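Local coordinates for anaphase-promoting complex subunit cut9 (Schizosaccharomyces pombe, PDB 2XPI), which forms part of the anaphase-promoting complex/cyclosome, the E3 ubiquitin ligase that controls progression through mitosis and G1, and pairs with a second copy of itself, at residues A134-L139 with A157-K162; T329-I334 with L339-L344; D424-A429 with G448-Q453. All blocks are in the same frame, centred on the assembly; numbering follows the deposited sequence.

Interaction 1 (A134-L139 with A157-K162)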
loop_
_atom_site.group_PDB
_atom_site.type_symbol
_atom_site.label_atom_id
_atom_site.label_comp_id
_atom_site.label_asym_id
_atom_site.label_seq_id
_atom_site.Cartn_x
_atom_site.Cartn_y
_atom_site.Cartn_z
ATOM N N ALA A 134 -5.273 -8.390 8.850
ATOM C CA ALA A 134 -5.399 -9.255 10.019
ATOM C C ALA A 134 -6.325 -8.586 11.044
ATOM O O ALA A 134 -7.218 -9.226 11.602
ATOM C CB ALA A 134 -4.043 -9.539 10.634
ATOM N N ARG A 135 -6.125 -7.294 11.279
ATOM C CA ARG A 135 -6.915 -6.604 12.290
ATOM C C ARG A 135 -8.420 -6.557 11.998
ATOM O O ARG A 135 -9.223 -6.863 12.879
ATOM C CB ARG A 135 -6.388 -5.200 12.563
ATOM C CG ARG A 135 -7.068 -4.589 13.760
ATOM C CD ARG A 135 -6.529 -3.228 14.068
ATOM N NE ARG A 135 -6.629 -2.932 15.482
ATOM C CZ ARG A 135 -6.536 -1.708 15.972
ATOM N NH1 ARG A 135 -6.355 -0.700 15.136
ATOM N NH2 ARG A 135 -6.625 -1.486 17.279
ATOM N N ALA A 136 -8.804 -6.151 10.789
ATOM C CA ALA A 136 -10.203 -6.242 10.368
ATOM C C ALA A 136 -10.701 -7.681 10.476
ATOM O O ALA A 136 -11.790 -7.933 10.994
ATOM C CB ALA A 136 -10.378 -5.740 8.937
ATOM N N LYS A 137 -9.918 -8.629 9.974
ATOM C CA LYS A 137 -10.347 -10.019 10.019
ATOM C C LYS A 137 -10.700 -10.353 11.455
ATOM O O LYS A 137 -11.800 -10.845 11.725
ATOM C CB LYS A 137 -9.269 -10.979 9.489
ATOM C CG LYS A 137 -9.691 -12.443 9.479
ATOM C CD LYS A 137 -8.593 -13.368 10.069
ATOM C CE LYS A 137 -8.635 -13.472 11.610
ATOM N NZ LYS A 137 -7.621 -12.633 12.366
ATOM N N CYS A 138 -9.790 -10.061 12.384
ATOM C CA CYS A 138 -10.039 -10.433 13.768
ATOM C C CYS A 138 -11.323 -9.760 14.256
ATOM O O CYS A 138 -12.189 -10.403 14.835
ATOM C CB CYS A 138 -8.836 -10.142 14.674
ATOM S SG CYS A 138 -8.866 -11.005 16.368
ATOM N N LEU A 139 -11.471 -8.472 13.998
ATOM C CA LEU A 139 -12.619 -7.755 14.518
ATOM C C LEU A 139 -13.938 -8.402 14.046
ATOM O O LEU A 139 -14.881 -8.559 14.823
ATOM C CB LEU A 139 -12.526 -6.298 14.099
ATOM C CG LEU A 139 -13.717 -5.423 14.454
ATOM C CD1 LEU A 139 -13.652 -5.052 15.925
ATOM C CD2 LEU A 139 -13.732 -4.184 13.581
ATOM N N ALA A 157 -14.060 -12.305 4.413
ATOM C CA ALA A 157 -13.539 -13.107 3.312
ATOM C C ALA A 157 -12.526 -12.305 2.506
ATOM O O ALA A 157 -11.458 -12.806 2.138
ATOM C CB ALA A 157 -14.678 -13.580 2.404
ATOM N N PHE A 158 -12.876 -11.057 2.221
ATOM C CA PHE A 158 -12.010 -10.178 1.457
ATOM C C PHE A 158 -10.645 -10.028 2.132
ATOM O O PHE A 158 -9.627 -9.981 1.448
ATOM C CB PHE A 158 -12.680 -8.832 1.311
ATOM C CG PHE A 158 -11.871 -7.832 0.560
ATOM C CD1 PHE A 158 -10.832 -7.154 1.184
ATOM C CD2 PHE A 158 -12.183 -7.520 -0.758
ATOM C CE1 PHE A 158 -10.086 -6.211 0.493
ATOM C CE2 PHE A 158 -11.450 -6.585 -1.456
ATOM C CZ PHE A 158 -10.399 -5.930 -0.835
ATOM N N CYS A 159 -10.622 -9.953 3.466
ATOM C CA CYS A 159 -9.370 -9.805 4.207
ATOM C C CYS A 159 -8.584 -11.089 4.171
ATOM O O CYS A 159 -7.356 -11.082 4.119
ATOM C CB CYS A 159 -9.641 -9.461 5.673
ATOM S SG CYS A 159 -10.261 -7.790 5.946
ATOM N N LEU A 160 -9.311 -12.199 4.230
ATOM C CA LEU A 160 -8.714 -13.508 4.219
ATOM C C LEU A 160 -7.975 -13.681 2.896
ATOM O O LEU A 160 -6.829 -14.115 2.874
ATOM C CB LEU A 160 -9.790 -14.568 4.428
ATOM C CG LEU A 160 -9.626 -15.466 5.669
ATOM C CD1 LEU A 160 -8.669 -14.870 6.698
ATOM C CD2 LEU A 160 -10.979 -15.806 6.309
ATOM N N VAL A 161 -8.626 -13.299 1.799
ATOM C CA VAL A 161 -7.989 -13.300 0.489
ATOM C C VAL A 161 -6.747 -12.397 0.442
ATOM O O VAL A 161 -5.723 -12.780 -0.134
ATOM C CB VAL A 161 -8.992 -12.930 -0.639
ATOM C CG1 VAL A 161 -8.261 -12.429 -1.888
ATOM C CG2 VAL A 161 -9.878 -14.131 -0.974
ATOM N N LYS A 162 -6.838 -11.209 1.039
ATOM C CA LYS A 162 -5.687 -10.306 1.143
ATOM C C LYS A 162 -4.550 -10.933 1.951
ATOM O O LYS A 162 -3.390 -10.519 1.854
ATOM C CB LYS A 162 -6.094 -8.987 1.811
ATOM C CG LYS A 162 -6.879 -8.070 0.922
ATOM C CD LYS A 162 -6.011 -7.619 -0.210
ATOM C CE LYS A 162 -6.753 -6.702 -1.145
ATOM N NZ LYS A 162 -5.906 -6.372 -2.332
#

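Interaction 2 (T329-I334 with L339-L344)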
loop_
_atom_site.group_PDB
_atom_site.type_symbol
_atom_site.label_atom_id
_atom_site.label_comp_id
_atom_site.label_asym_id
_atom_site.label_seq_id
_atom_site.Cartn_x
_atom_site.Cartn_y
_atom_site.Cartn_z
ATOM N N THR A 329 -3.608 7.958 -30.729
ATOM C CA THR A 329 -2.848 9.127 -30.322
ATOM C C THR A 329 -3.751 10.160 -29.631
ATOM O O THR A 329 -3.335 10.803 -28.673
ATOM C CB THR A 329 -2.178 9.780 -31.555
ATOM O OG1 THR A 329 -1.213 8.876 -32.123
ATOM C CG2 THR A 329 -1.508 11.081 -31.170
ATOM N N LYS A 330 -4.984 10.313 -30.112
ATOM C CA LYS A 330 -5.946 11.220 -29.478
ATOM C C LYS A 330 -6.301 10.776 -28.065
ATOM O O LYS A 330 -6.483 11.608 -27.178
ATOM C CB LYS A 330 -7.227 11.344 -30.311
ATOM N N ILE A 331 -6.429 9.465 -27.864
ATOM C CA ILE A 331 -6.699 8.910 -26.539
ATOM C C ILE A 331 -5.531 9.225 -25.610
ATOM O O ILE A 331 -5.718 9.533 -24.438
ATOM C CB ILE A 331 -6.924 7.372 -26.587
ATOM C CG1 ILE A 331 -8.146 7.019 -27.441
ATOM C CG2 ILE A 331 -7.102 6.797 -25.187
ATOM C CD1 ILE A 331 -8.556 5.560 -27.326
ATOM N N LEU A 332 -4.323 9.168 -26.149
ATOM C CA LEU A 332 -3.125 9.411 -25.363
ATOM C C LEU A 332 -2.904 10.870 -24.978
ATOM O O LEU A 332 -2.153 11.155 -24.048
ATOM C CB LEU A 332 -1.899 8.867 -26.086
ATOM C CG LEU A 332 -1.272 7.683 -25.357
ATOM C CD1 LEU A 332 -2.143 7.250 -24.157
ATOM C CD2 LEU A 332 -1.070 6.552 -26.334
ATOM N N GLU A 333 -3.536 11.801 -25.682
ATOM C CA GLU A 333 -3.454 13.201 -25.258
ATOM C C GLU A 333 -4.528 13.564 -24.229
ATOM O O GLU A 333 -4.219 14.165 -23.206
ATOM C CB GLU A 333 -3.489 14.158 -26.446
ATOM C CG GLU A 333 -4.181 13.595 -27.656
ATOM C CD GLU A 333 -4.172 14.559 -28.828
ATOM O OE1 GLU A 333 -3.298 14.393 -29.718
ATOM O OE2 GLU A 333 -5.038 15.474 -28.850
ATOM N N ILE A 334 -5.775 13.180 -24.481
ATOM C CA ILE A 334 -6.841 13.482 -23.528
ATOM C C ILE A 334 -6.854 12.583 -22.279
ATOM O O ILE A 334 -7.480 12.944 -21.282
ATOM C CB ILE A 334 -8.259 13.553 -24.189
ATOM C CG1 ILE A 334 -8.965 12.198 -24.149
ATOM C CG2 ILE A 334 -8.182 14.112 -25.608
ATOM C CD1 ILE A 334 -10.135 12.115 -25.111
ATOM N N LEU A 339 -3.587 3.096 -20.077
ATOM C CA LEU A 339 -2.555 2.119 -20.387
ATOM C C LEU A 339 -3.024 1.032 -21.352
ATOM O O LEU A 339 -2.212 0.413 -22.046
ATOM C CB LEU A 339 -2.027 1.494 -19.098
ATOM C CG LEU A 339 -0.610 1.934 -18.728
ATOM C CD1 LEU A 339 -0.334 3.322 -19.291
ATOM C CD2 LEU A 339 -0.384 1.879 -17.228
ATOM N N ASP A 340 -4.332 0.811 -21.400
ATOM C CA ASP A 340 -4.916 -0.189 -22.283
ATOM C C ASP A 340 -4.711 0.173 -23.740
ATOM O O ASP A 340 -4.868 -0.655 -24.625
ATOM C CB ASP A 340 -6.415 -0.296 -22.041
ATOM C CG ASP A 340 -6.757 -0.766 -20.637
ATOM O OD1 ASP A 340 -7.843 -0.360 -20.163
ATOM O OD2 ASP A 340 -5.965 -1.534 -20.023
ATOM N N VAL A 341 -4.388 1.429 -23.997
ATOM C CA VAL A 341 -4.286 1.878 -25.363
ATOM C C VAL A 341 -2.972 1.417 -25.982
ATOM O O VAL A 341 -2.838 1.372 -27.208
ATOM C CB VAL A 341 -4.395 3.404 -25.462
ATOM C CG1 VAL A 341 -3.067 4.041 -25.134
ATOM C CG2 VAL A 341 -4.800 3.784 -26.851
ATOM N N TYR A 342 -2.011 1.051 -25.145
ATOM C CA TYR A 342 -0.656 0.814 -25.648
ATOM C C TYR A 342 -0.421 -0.361 -26.623
ATOM O O TYR A 342 0.258 -0.191 -27.628
ATOM C CB TYR A 342 0.381 0.851 -24.520
ATOM C CG TYR A 342 0.754 2.261 -24.153
ATOM C CD1 TYR A 342 1.486 3.030 -25.021
ATOM C CD2 TYR A 342 0.349 2.832 -22.955
ATOM C CE1 TYR A 342 1.824 4.324 -24.714
ATOM C CE2 TYR A 342 0.678 4.131 -22.638
ATOM C CZ TYR A 342 1.421 4.866 -23.523
ATOM O OH TYR A 342 1.780 6.165 -23.247
ATOM N N PRO A 343 -0.969 -1.549 -26.347
ATOM C CA PRO A 343 -0.718 -2.613 -27.332
ATOM C C PRO A 343 -1.081 -2.244 -28.785
ATOM O O PRO A 343 -0.283 -2.496 -29.711
ATOM C CB PRO A 343 -1.595 -3.748 -26.834
ATOM C CG PRO A 343 -1.598 -3.547 -25.315
ATOM C CD PRO A 343 -1.603 -2.057 -25.113
ATOM N N LEU A 344 -2.258 -1.653 -28.973
ATOM C CA LEU A 344 -2.714 -1.223 -30.288
ATOM C C LEU A 344 -1.811 -0.123 -30.842
ATOM O O LEU A 344 -1.467 -0.089 -32.035
ATOM C CB LEU A 344 -4.141 -0.682 -30.192
ATOM C CG LEU A 344 -5.299 -1.443 -30.832
ATOM C CD1 LEU A 344 -4.806 -2.477 -31.867
ATOM C CD2 LEU A 344 -6.147 -2.107 -29.763
#

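Interaction 3 (D424-A429 with G448-Q453)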
loop_
_atom_site.group_PDB
_atom_site.type_symbol
_atom_site.label_atom_id
_atom_site.label_comp_id
_atom_site.label_asym_id
_atom_site.label_seq_id
_atom_site.Cartn_x
_atom_site.Cartn_y
_atom_site.Cartn_z
ATOM N N ASP A 424 10.759 -24.360 -32.792
ATOM C CA ASP A 424 10.019 -25.025 -31.715
ATOM C C ASP A 424 9.568 -24.090 -30.594
ATOM O O ASP A 424 8.434 -24.178 -30.082
ATOM C CB ASP A 424 10.841 -26.163 -31.135
ATOM C CG ASP A 424 10.847 -27.370 -32.030
ATOM O OD1 ASP A 424 11.747 -28.235 -31.877
ATOM O OD2 ASP A 424 9.943 -27.437 -32.898
ATOM N N GLN A 425 10.463 -23.190 -30.216
ATOM C CA GLN A 425 10.146 -22.223 -29.196
ATOM C C GLN A 425 9.159 -21.216 -29.725
ATOM O O GLN A 425 8.314 -20.735 -28.968
ATOM C CB GLN A 425 11.408 -21.560 -28.692
ATOM C CG GLN A 425 12.413 -22.592 -28.268
ATOM C CD GLN A 425 13.338 -22.108 -27.198
ATOM O OE1 GLN A 425 12.902 -21.672 -26.134
ATOM N NE2 GLN A 425 14.639 -22.188 -27.463
ATOM N N ALA A 426 9.244 -20.899 -31.016
ATOM C CA ALA A 426 8.291 -19.969 -31.608
ATOM C C ALA A 426 6.906 -20.574 -31.522
ATOM O O ALA A 426 5.949 -19.908 -31.090
ATOM C CB ALA A 426 8.639 -19.669 -33.021
ATOM N N ILE A 427 6.806 -21.841 -31.917
ATOM C CA ILE A 427 5.567 -22.609 -31.789
ATOM C C ILE A 427 5.010 -22.762 -30.344
ATOM O O ILE A 427 3.800 -22.711 -30.153
ATOM C CB ILE A 427 5.685 -23.979 -32.524
ATOM C CG1 ILE A 427 5.689 -23.723 -34.035
ATOM C CG2 ILE A 427 4.559 -24.952 -32.101
ATOM C CD1 ILE A 427 6.525 -24.703 -34.829
ATOM N N SER A 428 5.865 -22.951 -29.339
ATOM C CA SER A 428 5.403 -22.876 -27.946
ATOM C C SER A 428 4.743 -21.534 -27.661
ATOM O O SER A 428 3.594 -21.475 -27.239
ATOM C CB SER A 428 6.552 -23.038 -26.964
ATOM O OG SER A 428 7.085 -24.339 -27.020
ATOM N N ALA A 429 5.482 -20.455 -27.892
ATOM C CA ALA A 429 4.972 -19.129 -27.628
ATOM C C ALA A 429 3.687 -18.847 -28.401
ATOM O O ALA A 429 2.757 -18.301 -27.824
ATOM C CB ALA A 429 6.042 -18.063 -27.899
ATOM N N GLY A 448 0.726 -21.375 -38.714
ATOM C CA GLY A 448 0.825 -21.861 -40.076
ATOM C C GLY A 448 2.161 -21.511 -40.726
ATOM O O GLY A 448 2.820 -22.374 -41.314
ATOM N N MET A 449 2.562 -20.246 -40.609
ATOM C CA MET A 449 3.789 -19.739 -41.211
ATOM C C MET A 449 5.022 -20.398 -40.644
ATOM O O MET A 449 6.009 -20.635 -41.356
ATOM C CB MET A 449 3.895 -18.240 -40.998
ATOM C CG MET A 449 2.782 -17.451 -41.702
ATOM S SD MET A 449 2.852 -15.720 -41.214
ATOM C CE MET A 449 4.550 -15.408 -41.710
ATOM N N GLN A 450 4.965 -20.695 -39.359
ATOM C CA GLN A 450 6.086 -21.306 -38.682
ATOM C C GLN A 450 6.175 -22.783 -39.063
ATOM O O GLN A 450 7.278 -23.326 -39.189
ATOM C CB GLN A 450 5.937 -21.128 -37.170
ATOM C CG GLN A 450 7.241 -21.121 -36.436
ATOM C CD GLN A 450 8.150 -20.034 -36.935
ATOM O OE1 GLN A 450 9.354 -20.232 -37.085
ATOM N NE2 GLN A 450 7.578 -18.883 -37.223
ATOM N N HIS A 451 5.024 -23.437 -39.255
ATOM C CA HIS A 451 5.018 -24.834 -39.695
ATOM C C HIS A 451 5.405 -25.004 -41.168
ATOM O O HIS A 451 5.929 -26.042 -41.565
ATOM C CB HIS A 451 3.693 -25.518 -39.382
ATOM C CG HIS A 451 3.589 -25.996 -37.963
ATOM N ND1 HIS A 451 4.364 -27.023 -37.462
ATOM C CD2 HIS A 451 2.808 -25.583 -36.936
ATOM C CE1 HIS A 451 4.067 -27.216 -36.189
ATOM N NE2 HIS A 451 3.126 -26.357 -35.846
ATOM N N MET A 452 5.168 -23.978 -41.973
ATOM C CA MET A 452 5.735 -23.941 -43.313
ATOM C C MET A 452 7.256 -24.037 -43.278
ATOM O O MET A 452 7.844 -24.819 -44.025
ATOM C CB MET A 452 5.311 -22.680 -44.046
ATOM C CG MET A 452 3.979 -22.837 -44.696
ATOM S SD MET A 452 3.643 -21.551 -45.883
ATOM C CE MET A 452 2.791 -20.370 -44.851
ATOM N N GLN A 453 7.881 -23.249 -42.407
ATOM C CA GLN A 453 9.329 -23.278 -42.217
ATOM C C GLN A 453 9.844 -24.683 -41.947
ATOM O O GLN A 453 10.869 -25.084 -42.475
ATOM C CB GLN A 453 9.715 -22.401 -41.036
ATOM C CG GLN A 453 9.197 -21.013 -41.139
ATOM C CD GLN A 453 9.815 -20.289 -42.292
ATOM O OE1 GLN A 453 11.027 -20.067 -42.311
ATOM N NE2 GLN A 453 8.992 -19.918 -43.278
#

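Interaction 1 (A134-L139 with A157-K162)
A136 and K137 meet C159 and L160 where two tetratricopeptide (TPR) repeats of the superhelix abut: helix 133-142, in TPR 2, packs against helix 150-162, in TPR 3. The axes of the two short segments run roughly antiparallel, at 145°, and come within 8.8 Å of each other, with K137 and C159 facing one another at the point where the backbones draw together.

C159 makes the central contact. Its SG is turned to the side of its own backbone N and opposite the carbonyl carbon (chi1 -71°), a setting that carries the sulfur across to the methyl of A136, with SG and CB 3.6 Å apart. The A136 methyl and the C159 side chain are both buried, and the small alanine probably allows the sulfur to approach the neighbouring helix closely. C159 also touches the root of K137, since the two CB atoms lie 4.1 Å apart.

K137 contributes its aliphatic part. The chain leaves the backbone with CG opposite the backbone N (chi1 -178°), then bends at each later torsion, and the ammonium end turns away from helix 150-162. L160 passes obliquely beside the methylenes so bent, using a single branch. Helix 117-129 borders the same interface through Y127, which packs on A136, and C128, which packs on C159, while A169 of helix 166-173 lies against L160. No hydrogen bond joins the two segments; at the lysine, the closest approach is L160 CD1 to K137 CD, at 3.7 Å.

Interaction 2 (T329-I334 with L339-L344)
V341 and Y342, at the entry to helix 342-352, receive I331 and L332 from the last turn of helix 321-334, so that TPR 7 and TPR 8 are joined by apolar packing across the short connection between them. The second segment starts with a type I beta turn from L339 to Y342, closed by a bond from Y342 N to L339 O of 3.2 Å, and within this turn V341 points toward the preceding helix.

The two methyls of V341 divide the work. CG2, opposite the backbone N, rests 4.1 Å from I331 CG2, and the two side chains lie alongside with opposite headings. CG1, placed between the backbone N and the carbonyl carbon (chi1 81°), touches both L332 branches and also lies above one face of the Y342 ring, near its rim.

Y342 comes next, its side chain at about a right angle to that of L332, which approaches the ring obliquely. I361 and L365 of helix 355-368 also pack on the tyrosine, and L308 of helix 305-317 on I331, so the contact is buried between helices. With an alanine at L332, both branches would be gone and V341 CG1 and the tyrosine ring would probably lose their shared apolar neighbour, leaving a gap beside helix 321-334. On the ring itself, L332 CD2 stands 4.0 Å from Y342 CE1.

Interaction 3 (D424-A429 with G448-Q453)
Helices 423-435 and 442-454 run almost antiparallel where I427 meets Q450 and H451, an instance of TPR packing between repeats 10 and 11. Their short axes make an angle of 162° and stay 10.0 Å apart at closest approach. I427 and Q450 are nearest in the backbone, with CA atoms 7.0 Å apart, so the space between the helices is bridged by side chains.

Q450 meets both A426 and I427 with its methylenes. Its CG stands opposite the backbone N (chi1 -153°), and the chain then bends, laying this portion against the other helix. I427 CG1 sits 3.9 Å from Q450 CG as the two side chains cross, and the A426 methyl CB lies 4.0 Å from Q450 CG. F417 of helix 407-420 packs on A426, and A418 of that helix on Q450, enclosing this side of the interface.

Beyond the glutamine, I427 extends its terminal methyl over the imidazole of H451, the isoleucine side chain lying roughly perpendicular to that of the histidine. The ring is further placed by Y463 of helix 457-470, whose ring plane is nearly parallel to it, and by a weak hydrogen bond between its ND1 and N456. The isoleucine contact is a CH-pi interaction: I427 CD1 is 4.0 Å from the H451 ring centroid and 20° off the ring normal, displaced toward the rim.

The three contacts follow one another along the chain without touching, each joining consecutive TPR units by side-chain packing, with no hydrogen bond between the segments. Centres lie about 37 Å apart for interactions 1 and 2, about 31 Å for 2 and 3, and about 47 Å for 1 and 3. TPR repeats 1-7 mediate homodimerization, and interaction 1 lies within them: Y337 of the second subunit packs on A134 and C138. Repeats 8 and 10-13 bind hcn1; interaction 2 spans the change of role, and interaction 3 lies among the binding repeats. A gold (I) cyanide ion lies about 7 Å from the K137 side chain, and a gold (I) cyanide ion about 10 Å from that of L332.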